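Local coordinates for putative nucleolar GTP-binding protein 1 (Plasmodium falciparum, PDB 2QU8), which probably binds and hydrolyses GTP as a nucleolar GTPase of the NOG1 family, which is linked to ribosome assembly, and is seen here with GDP bound, at residues His28-Ile33 with His107-Ile112; Gly85-Ala90 with Thr100-Leu105; Phe114-Ser119 with Lys127-Leu132. One frame throughout, in Å; residues are numbered along the deposited sequence.

In the fold
All three contacts belong to one GTPase domain built round a mixed, largely parallel sheet. Interaction 1 joins its neighbouring strands 30-35 and 110-117. Interaction 2 is nested inside the loop that interaction 1 closes, and packs the turn after strand 76-82 on helix 96-106, with its centre about 14 Å from that of interaction 1; Ile33 touches both Leu87 and Leu105. Interaction 3 follows in series, setting helix 126-137 on strand 110-117, its centre about 21 Å from that of interaction 1 and about 17 Å from that of interaction 2; Leu132 nevertheless packs on the 85-90 turn. Along strand 110-117 the contacts thus run from its N-terminal end to the end near GDP.

Interaction 1 (His28-Ile33 with His107-Ile112); sequences HKKTII and HINGVI
The carbonyl oxygen of Val111 is approached by two groups of the facing strand: Ile33 N donates a hydrogen bond (2.9 Å to Val111 O), and Ile32 CA adds a weaker CA-H...O contact. Val111 N in turn donates to Thr31 O at 2.9 Å, and Thr31 N to Asn109 O at 3.0 Å. Parallel strands alternate their bonds in this way, and the pairs Thr31-Gly110, Ile32-Val111 and Ile33-Ile112 place strands 30-35 and 110-117 side by side in the middle of a GTPase sheet. Beta-branched residues suit such extended backbone. Ile33 and Ile112 share one face, their CD1 methyls 3.8 Å apart; Gly110, lacking a side chain, lets Ile33 CD1 come within 4.1 Å of its CA. The opposite face carries Ile32 and Val111, which run side by side. Before the strands pair, Asn109 takes over: with CG anti to the backbone N (chi1 178°), its amide reaches back so that ND2 donates to His28 O at 2.9 Å, almost straight (177°) and with the acceptor in the amide plane, though ND2 sits above the plane of the His28 carbonyl rather than on a lone pair. Its OD1 accepts from Gln207 on helix 192-222, so both ends of the amide are used. Thr31 OG1 folds back onto Lys29 O and also accepts from Gln79, while Ile108 CG2 rests 3.6 Å from Thr31 OG1.

Interaction 2 (Gly85-Ala90 with Thr100-Leu105); sequences GLLDRA and TTITAL
Leu86 and Leu87 reach from the turn to Thr101, Ile102 and Leu105 of helix 96-106, and both adopt the same conformation. In each, CG is anti to the carbonyl carbon (chi1 -65° in Leu86) and chi2 is extended, which sends CD1 straight on from the backbone and leaves CD2 branching to the side. The successive CB atoms leave in different directions, so one shape serves two targets. Leu86 straddles the helix surface: CD1 meets Thr101 CG2 at 3.7 Å, the side chains crossing at about a right angle, while CB lies 4.0 Å from Ile102 CG1. Leu87 slides past Ile102 in the opposite direction, its CD2 4.0 Å from Ile102 CG2, and its other methyl, CD1, faces Leu105 CD1 more loosely at 4.5 Å. Ile102 therefore serves both leucines with separate branches, one for each, as a beta-branched residue can. Gly85 ends a DTPG sequence that matches the DxxG (G3) motif of GTPases, so this turn and the helix after it probably correspond to switch II. With its positive phi (97°), Gly85 adopts a backbone shape that suits glycine. Thr101 presents its methyl to Leu86 because its hydroxyl is turned to the helix backbone, where OG1 bonds Ile97 O. On the far side of the turn, Asp88 is held by polar groups: Arg89 grips it side-on, NE to OD1 (2.7 Å) and NH2 to OD2 (2.8 Å), while Gly85 N reaches OD2 from the opposite face of the carboxylate at 2.9 Å.

Interaction 3 (Phe114-Ser119 with Lys127-Leu132); sequences FIIDIS and KEQINL
Gln129 lays its amide against the backbone of Asp117, matching donor with acceptor at both ends. Asp117 N donates to Gln129 OE1 at 2.8 Å, in the carbonyl plane and on a lone pair, while Gln129 NE2 donates to Asp117 O at 3.0 Å. A glutamine suits this place: its chain, extended beyond CG, spans from helix to strand, and the amide serves backbone N-H and C=O alike. A water donates to Gln129 OE1 and to Ile115 O, so the buried OE1 has two donors. Flanking this polar centre, Ile116 CD1 packs on Ile130 CG1 at 3.9 Å, and Leu132 CG meets the Phe114 ring at its edge, 3.9 Å from CZ, the ring swung across to the helix by the CG position anti to the backbone N (chi1 -172°). Beyond the strand end, Asp117 OD1 takes Ser119 N in an Asx turn, and accepts from Ser119 OG at 2.6 Å with the syn lone pair of OD1. Asp117, whose side chain lies about 6 Å from GDP, forms a salt bridge through OD2 with Lys151, the lysine of a sequence that matches the NKxD motif. Residues 127-132 of helix 126-137 run nearly antiparallel (166°) to strand residues 114-117, as in a beta-alpha-beta crossover to the neighbouring strand 145-150, with Ile130 turned to helix 162-174 and Phe114 edge-to-face with Phe133.

Interaction 1 (His28-Ile33 with His107-Ile112)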
loop_
_atom_site.group_PDB
_atom_site.type_symbol
_atom_site.label_atom_id
_atom_site.label_comp_id
_atom_site.label_asym_id
_atom_site.label_seq_id
_atom_site.Cartn_x
_atom_site.Cartn_y
_atom_site.Cartn_z
ATOM N N HIS A 28 7.538 1.929 14.416
ATOM C CA HIS A 28 8.594 0.925 14.282
ATOM C C HIS A 28 8.080 -0.463 13.884
ATOM O O HIS A 28 8.838 -1.280 13.352
ATOM C CB HIS A 28 9.401 0.832 15.583
ATOM C CG HIS A 28 9.844 2.159 16.125
ATOM N ND1 HIS A 28 10.977 2.806 15.683
ATOM C CD2 HIS A 28 9.313 2.952 17.091
ATOM C CE1 HIS A 28 11.121 3.943 16.343
ATOM N NE2 HIS A 28 10.126 4.053 17.205
ATOM N N LYS A 29 6.798 -0.729 14.129
ATOM C CA LYS A 29 6.202 -2.022 13.782
ATOM C C LYS A 29 6.100 -2.167 12.264
ATOM O O LYS A 29 5.734 -1.224 11.570
ATOM C CB LYS A 29 4.818 -2.186 14.431
ATOM C CG LYS A 29 4.316 -3.643 14.525
ATOM C CD LYS A 29 2.870 -3.737 15.023
ATOM C CE LYS A 29 2.535 -5.122 15.578
ATOM N NZ LYS A 29 1.054 -5.347 15.775
ATOM N N LYS A 30 6.430 -3.353 11.759
ATOM C CA LYS A 30 6.238 -3.676 10.346
ATOM C C LYS A 30 4.788 -3.392 9.935
ATOM O O LYS A 30 3.846 -3.854 10.583
ATOM C CB LYS A 30 6.605 -5.132 10.073
ATOM C CG LYS A 30 8.069 -5.458 10.344
ATOM C CD LYS A 30 8.393 -6.909 10.008
ATOM C CE LYS A 30 7.840 -7.870 11.038
ATOM N NZ LYS A 30 8.404 -7.612 12.402
ATOM N N THR A 31 4.623 -2.619 8.866
ATOM C CA THR A 31 3.313 -2.106 8.494
ATOM C C THR A 31 3.008 -2.258 7.010
ATOM O O THR A 31 3.852 -1.974 6.157
ATOM C CB THR A 31 3.197 -0.591 8.859
ATOM O OG1 THR A 31 3.461 -0.402 10.253
ATOM C CG2 THR A 31 1.806 -0.026 8.521
ATOM N N ILE A 32 1.789 -2.685 6.704
ATOM C CA ILE A 32 1.247 -2.485 5.364
ATOM C C ILE A 32 0.399 -1.199 5.367
ATOM O O ILE A 32 -0.544 -1.058 6.146
ATOM C CB ILE A 32 0.434 -3.707 4.868
ATOM C CG1 ILE A 32 1.323 -4.963 4.818
ATOM C CG2 ILE A 32 -0.141 -3.450 3.488
ATOM C CD1 ILE A 32 0.521 -6.244 4.684
ATOM N N ILE A 33 0.766 -0.257 4.512
ATOM C CA ILE A 33 0.022 0.991 4.374
ATOM C C ILE A 33 -0.915 0.853 3.193
ATOM O O ILE A 33 -0.463 0.741 2.055
ATOM C CB ILE A 33 0.979 2.191 4.162
ATOM C CG1 ILE A 33 1.941 2.301 5.350
ATOM C CG2 ILE A 33 0.176 3.504 3.936
ATOM C CD1 ILE A 33 3.257 3.026 5.033
ATOM N N HIS A 107 6.563 7.934 6.657
ATOM C CA HIS A 107 7.830 7.712 7.362
ATOM C C HIS A 107 7.816 6.517 8.320
ATOM O O HIS A 107 8.785 6.295 9.041
ATOM C CB HIS A 107 8.259 8.985 8.098
ATOM C CG HIS A 107 8.828 10.034 7.195
ATOM N ND1 HIS A 107 8.043 10.941 6.514
ATOM C CD2 HIS A 107 10.105 10.308 6.847
ATOM C CE1 HIS A 107 8.812 11.732 5.790
ATOM N NE2 HIS A 107 10.068 11.368 5.973
ATOM N N ILE A 108 6.725 5.752 8.320
ATOM C CA ILE A 108 6.598 4.537 9.145
ATOM C C ILE A 108 7.401 3.385 8.522
ATOM O O ILE A 108 7.767 3.446 7.349
ATOM C CB ILE A 108 5.101 4.110 9.291
ATOM C CG1 ILE A 108 4.226 5.274 9.783
ATOM C CG2 ILE A 108 4.934 2.882 10.189
ATOM C CD1 ILE A 108 4.191 5.500 11.276
ATOM N N ASN A 109 7.669 2.345 9.314
ATOM C CA ASN A 109 8.344 1.129 8.849
ATOM C C ASN A 109 7.379 0.287 8.004
ATOM O O ASN A 109 6.882 -0.746 8.454
ATOM C CB ASN A 109 8.872 0.344 10.066
ATOM C CG ASN A 109 9.555 -0.976 9.696
ATOM O OD1 ASN A 109 9.910 -1.215 8.546
ATOM N ND2 ASN A 109 9.739 -1.836 10.689
ATOM N N GLY A 110 7.110 0.734 6.779
ATOM C CA GLY A 110 6.056 0.116 5.971
ATOM C C GLY A 110 6.289 -0.135 4.491
ATOM O O GLY A 110 7.206 0.425 3.873
ATOM N N VAL A 111 5.444 -1.003 3.938
ATOM C CA VAL A 111 5.343 -1.240 2.506
ATOM C C VAL A 111 3.952 -0.746 2.087
ATOM O O VAL A 111 2.998 -0.887 2.847
ATOM C CB VAL A 111 5.526 -2.752 2.175
ATOM C CG1 VAL A 111 4.503 -3.614 2.916
ATOM C CG2 VAL A 111 5.442 -3.011 0.687
ATOM N N ILE A 112 3.839 -0.153 0.904
ATOM C CA ILE A 112 2.539 0.347 0.430
ATOM C C ILE A 112 1.801 -0.757 -0.295
ATOM O O ILE A 112 2.385 -1.459 -1.122
ATOM C CB ILE A 112 2.680 1.542 -0.558
ATOM C CG1 ILE A 112 3.725 2.552 -0.073
ATOM C CG2 ILE A 112 1.304 2.220 -0.836
ATOM C CD1 ILE A 112 3.437 3.186 1.289
#

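Interaction 2 (Gly85-Ala90 with Thr100-Leu105)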
loop_
_atom_site.group_PDB
_atom_site.type_symbol
_atom_site.label_atom_id
_atom_site.label_comp_id
_atom_site.label_asym_id
_atom_site.label_seq_id
_atom_site.Cartn_x
_atom_site.Cartn_y
_atom_site.Cartn_z
ATOM N N GLY A 85 -9.961 8.998 3.183
ATOM C CA GLY A 85 -9.947 10.455 3.137
ATOM C C GLY A 85 -8.563 11.045 2.935
ATOM O O GLY A 85 -8.441 12.186 2.498
ATOM N N LEU A 86 -7.514 10.276 3.242
ATOM C CA LEU A 86 -6.137 10.768 3.068
ATOM C C LEU A 86 -5.380 10.127 1.899
ATOM O O LEU A 86 -4.854 10.825 1.028
ATOM C CB LEU A 86 -5.333 10.616 4.362
ATOM C CG LEU A 86 -5.751 11.435 5.587
ATOM C CD1 LEU A 86 -4.804 11.129 6.741
ATOM C CD2 LEU A 86 -5.755 12.917 5.289
ATOM N N LEU A 87 -5.327 8.803 1.875
ATOM C CA LEU A 87 -4.540 8.089 0.869
ATOM C C LEU A 87 -5.399 7.477 -0.236
ATOM O O LEU A 87 -5.005 6.498 -0.896
ATOM C CB LEU A 87 -3.640 7.051 1.554
ATOM C CG LEU A 87 -2.596 7.653 2.511
ATOM C CD1 LEU A 87 -1.771 6.568 3.167
ATOM C CD2 LEU A 87 -1.684 8.641 1.782
ATOM N N ASP A 88 -6.564 8.085 -0.451
ATOM C CA ASP A 88 -7.532 7.622 -1.447
ATOM C C ASP A 88 -7.853 8.700 -2.478
ATOM O O ASP A 88 -8.718 8.513 -3.336
ATOM C CB ASP A 88 -8.827 7.135 -0.770
ATOM C CG ASP A 88 -9.492 8.204 0.090
ATOM O OD1 ASP A 88 -8.939 9.324 0.236
ATOM O OD2 ASP A 88 -10.585 7.919 0.618
ATOM N N ARG A 89 -7.155 9.829 -2.381
ATOM C CA ARG A 89 -7.349 10.945 -3.301
ATOM C C ARG A 89 -6.072 11.782 -3.417
ATOM O O ARG A 89 -5.199 11.721 -2.544
ATOM C CB ARG A 89 -8.546 11.808 -2.874
ATOM C CG ARG A 89 -8.476 12.364 -1.457
ATOM C CD ARG A 89 -9.871 12.666 -0.931
ATOM N NE ARG A 89 -10.513 11.447 -0.440
ATOM C CZ ARG A 89 -11.827 11.242 -0.403
ATOM N NH1 ARG A 89 -12.669 12.183 -0.822
ATOM N NH2 ARG A 89 -12.299 10.092 0.064
ATOM N N ALA A 90 -5.974 12.556 -4.497
ATOM C CA ALA A 90 -4.793 13.367 -4.772
ATOM C C ALA A 90 -4.556 14.412 -3.685
ATOM O O ALA A 90 -5.485 14.832 -2.992
ATOM C CB ALA A 90 -4.888 14.016 -6.165
ATOM N N THR A 100 0.808 16.767 6.970
ATOM C CA THR A 100 1.719 16.310 8.030
ATOM C C THR A 100 1.350 14.906 8.469
ATOM O O THR A 100 2.228 14.073 8.737
ATOM C CB THR A 100 1.705 17.238 9.276
ATOM O OG1 THR A 100 0.460 17.095 9.975
ATOM C CG2 THR A 100 1.897 18.691 8.883
ATOM N N THR A 101 0.040 14.650 8.539
ATOM C CA THR A 101 -0.487 13.318 8.822
ATOM C C THR A 101 -0.077 12.341 7.718
ATOM O O THR A 101 0.454 11.268 7.999
ATOM C CB THR A 101 -2.035 13.340 8.998
ATOM O OG1 THR A 101 -2.408 14.377 9.918
ATOM C CG2 THR A 101 -2.530 12.019 9.535
ATOM N N ILE A 102 -0.302 12.728 6.464
ATOM C CA ILE A 102 0.085 11.909 5.319
ATOM C C ILE A 102 1.590 11.632 5.324
ATOM O O ILE A 102 2.024 10.483 5.171
ATOM C CB ILE A 102 -0.343 12.562 3.974
ATOM C CG1 ILE A 102 -1.865 12.489 3.806
ATOM C CG2 ILE A 102 0.342 11.889 2.784
ATOM C CD1 ILE A 102 -2.420 13.493 2.816
ATOM N N THR A 103 2.371 12.694 5.500
ATOM C CA THR A 103 3.823 12.592 5.548
ATOM C C THR A 103 4.300 11.730 6.728
ATOM O O THR A 103 5.207 10.921 6.566
ATOM C CB THR A 103 4.475 13.992 5.571
ATOM O OG1 THR A 103 3.941 14.777 4.495
ATOM C CG2 THR A 103 5.975 13.883 5.402
ATOM N N ALA A 104 3.663 11.877 7.892
ATOM C CA ALA A 104 4.006 11.059 9.070
ATOM C C ALA A 104 3.842 9.554 8.807
ATOM O O ALA A 104 4.670 8.752 9.234
ATOM C CB ALA A 104 3.196 11.489 10.284
ATOM N N LEU A 105 2.777 9.197 8.087
ATOM C CA LEU A 105 2.518 7.819 7.669
ATOM C C LEU A 105 3.549 7.287 6.684
ATOM O O LEU A 105 3.929 6.117 6.736
ATOM C CB LEU A 105 1.125 7.724 7.045
ATOM C CG LEU A 105 0.016 7.350 8.022
ATOM C CD1 LEU A 105 -1.326 7.756 7.472
ATOM C CD2 LEU A 105 0.062 5.842 8.314
#

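Interaction 3 (Phe114-Ser119 with Lys127-Leu132)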
loop_
_atom_site.group_PDB
_atom_site.type_symbol
_atom_site.label_atom_id
_atom_site.label_comp_id
_atom_site.label_asym_id
_atom_site.label_seq_id
_atom_site.Cartn_x
_atom_site.Cartn_y
_atom_site.Cartn_z
ATOM N N PHE A 114 -1.115 -0.455 -2.729
ATOM C CA PHE A 114 -2.011 0.382 -3.520
ATOM C C PHE A 114 -2.943 -0.514 -4.314
ATOM O O PHE A 114 -2.512 -1.263 -5.203
ATOM C CB PHE A 114 -1.252 1.350 -4.456
ATOM C CG PHE A 114 -2.151 2.360 -5.137
ATOM C CD1 PHE A 114 -2.371 3.614 -4.568
ATOM C CD2 PHE A 114 -2.806 2.045 -6.325
ATOM C CE1 PHE A 114 -3.216 4.544 -5.185
ATOM C CE2 PHE A 114 -3.655 2.964 -6.947
ATOM C CZ PHE A 114 -3.855 4.213 -6.377
ATOM N N ILE A 115 -4.227 -0.427 -3.988
ATOM C CA ILE A 115 -5.221 -1.291 -4.584
ATOM C C ILE A 115 -5.949 -0.594 -5.729
ATOM O O ILE A 115 -6.452 0.526 -5.574
ATOM C CB ILE A 115 -6.231 -1.821 -3.539
ATOM C CG1 ILE A 115 -5.485 -2.575 -2.420
ATOM C CG2 ILE A 115 -7.294 -2.699 -4.223
ATOM C CD1 ILE A 115 -6.367 -3.182 -1.335
ATOM N N ILE A 116 -5.966 -1.274 -6.874
ATOM C CA ILE A 116 -6.745 -0.891 -8.037
ATOM C C ILE A 116 -7.885 -1.893 -8.190
ATOM O O ILE A 116 -7.659 -3.106 -8.273
ATOM C CB ILE A 116 -5.882 -0.870 -9.341
ATOM C CG1 ILE A 116 -4.770 0.187 -9.249
ATOM C CG2 ILE A 116 -6.758 -0.642 -10.593
ATOM C CD1 ILE A 116 -3.741 0.135 -10.382
ATOM N N ASP A 117 -9.106 -1.372 -8.195
ATOM C CA ASP A 117 -10.302 -2.134 -8.541
ATOM C C ASP A 117 -10.415 -2.238 -10.074
ATOM O O ASP A 117 -10.882 -1.308 -10.742
ATOM C CB ASP A 117 -11.531 -1.444 -7.920
ATOM C CG ASP A 117 -12.854 -2.062 -8.351
ATOM O OD1 ASP A 117 -12.864 -3.165 -8.941
ATOM O OD2 ASP A 117 -13.896 -1.431 -8.090
ATOM N N ILE A 118 -9.968 -3.369 -10.630
ATOM C CA ILE A 118 -9.974 -3.561 -12.087
ATOM C C ILE A 118 -11.353 -3.819 -12.684
ATOM O O ILE A 118 -11.500 -3.833 -13.900
ATOM C CB ILE A 118 -9.001 -4.679 -12.570
ATOM C CG1 ILE A 118 -9.279 -6.025 -11.884
ATOM C CG2 ILE A 118 -7.551 -4.223 -12.443
ATOM C CD1 ILE A 118 -8.719 -7.235 -12.680
ATOM N N SER A 119 -12.356 -4.031 -11.835
ATOM C CA SER A 119 -13.744 -4.099 -12.296
ATOM C C SER A 119 -14.366 -2.704 -12.506
ATOM O O SER A 119 -15.416 -2.581 -13.149
ATOM C CB SER A 119 -14.601 -4.924 -11.329
ATOM O OG SER A 119 -14.935 -4.195 -10.156
ATOM N N LYS A 127 -7.526 3.754 -15.535
ATOM C CA LYS A 127 -6.632 4.883 -15.857
ATOM C C LYS A 127 -6.695 5.996 -14.819
ATOM O O LYS A 127 -5.663 6.586 -14.469
ATOM C CB LYS A 127 -6.938 5.452 -17.253
ATOM C CG LYS A 127 -6.085 6.666 -17.645
ATOM C CD LYS A 127 -6.420 7.165 -19.049
ATOM C CE LYS A 127 -5.496 8.311 -19.474
ATOM N NZ LYS A 127 -4.042 7.915 -19.434
ATOM N N GLU A 128 -7.902 6.292 -14.336
ATOM C CA GLU A 128 -8.081 7.294 -13.283
ATOM C C GLU A 128 -7.441 6.814 -11.972
ATOM O O GLU A 128 -6.891 7.613 -11.215
ATOM C CB GLU A 128 -9.567 7.614 -13.076
ATOM C CG GLU A 128 -10.202 8.383 -14.229
ATOM C CD GLU A 128 -11.708 8.551 -14.083
ATOM O OE1 GLU A 128 -12.396 7.558 -13.789
ATOM O OE2 GLU A 128 -12.206 9.686 -14.271
ATOM N N GLN A 129 -7.506 5.508 -11.720
ATOM C CA GLN A 129 -6.876 4.925 -10.530
ATOM C C GLN A 129 -5.348 4.912 -10.644
ATOM O O GLN A 129 -4.648 5.112 -9.659
ATOM C CB GLN A 129 -7.414 3.524 -10.252
ATOM C CG GLN A 129 -8.892 3.494 -9.880
ATOM C CD GLN A 129 -9.419 2.088 -9.702
ATOM O OE1 GLN A 129 -9.093 1.412 -8.724
ATOM N NE2 GLN A 129 -10.248 1.641 -10.642
ATOM N N ILE A 130 -4.834 4.675 -11.847
ATOM C CA ILE A 130 -3.391 4.761 -12.077
ATOM C C ILE A 130 -2.910 6.216 -11.952
ATOM O O ILE A 130 -1.888 6.488 -11.317
ATOM C CB ILE A 130 -2.981 4.117 -13.418
ATOM C CG1 ILE A 130 -3.112 2.588 -13.326
ATOM C CG2 ILE A 130 -1.555 4.492 -13.769
ATOM C CD1 ILE A 130 -2.818 1.827 -14.635
ATOM N N ASN A 131 -3.654 7.146 -12.543
ATOM C CA ASN A 131 -3.406 8.569 -12.328
ATOM C C ASN A 131 -3.318 8.935 -10.849
ATOM O O ASN A 131 -2.441 9.697 -10.449
ATOM C CB ASN A 131 -4.470 9.421 -13.019
ATOM C CG ASN A 131 -4.289 9.481 -14.531
ATOM O OD1 ASN A 131 -3.480 8.748 -15.117
ATOM N ND2 ASN A 131 -5.061 10.354 -15.175
ATOM N N LEU A 132 -4.227 8.396 -10.037
ATOM C CA LEU A 132 -4.165 8.595 -8.588
ATOM C C LEU A 132 -2.846 8.067 -8.016
ATOM O O LEU A 132 -2.210 8.742 -7.203
ATOM C CB LEU A 132 -5.363 7.937 -7.879
ATOM C CG LEU A 132 -5.356 7.856 -6.345
ATOM C CD1 LEU A 132 -5.254 9.226 -5.698
ATOM C CD2 LEU A 132 -6.592 7.119 -5.828
HETATM O O HOH W 1 -7.255 2.843 -6.665
#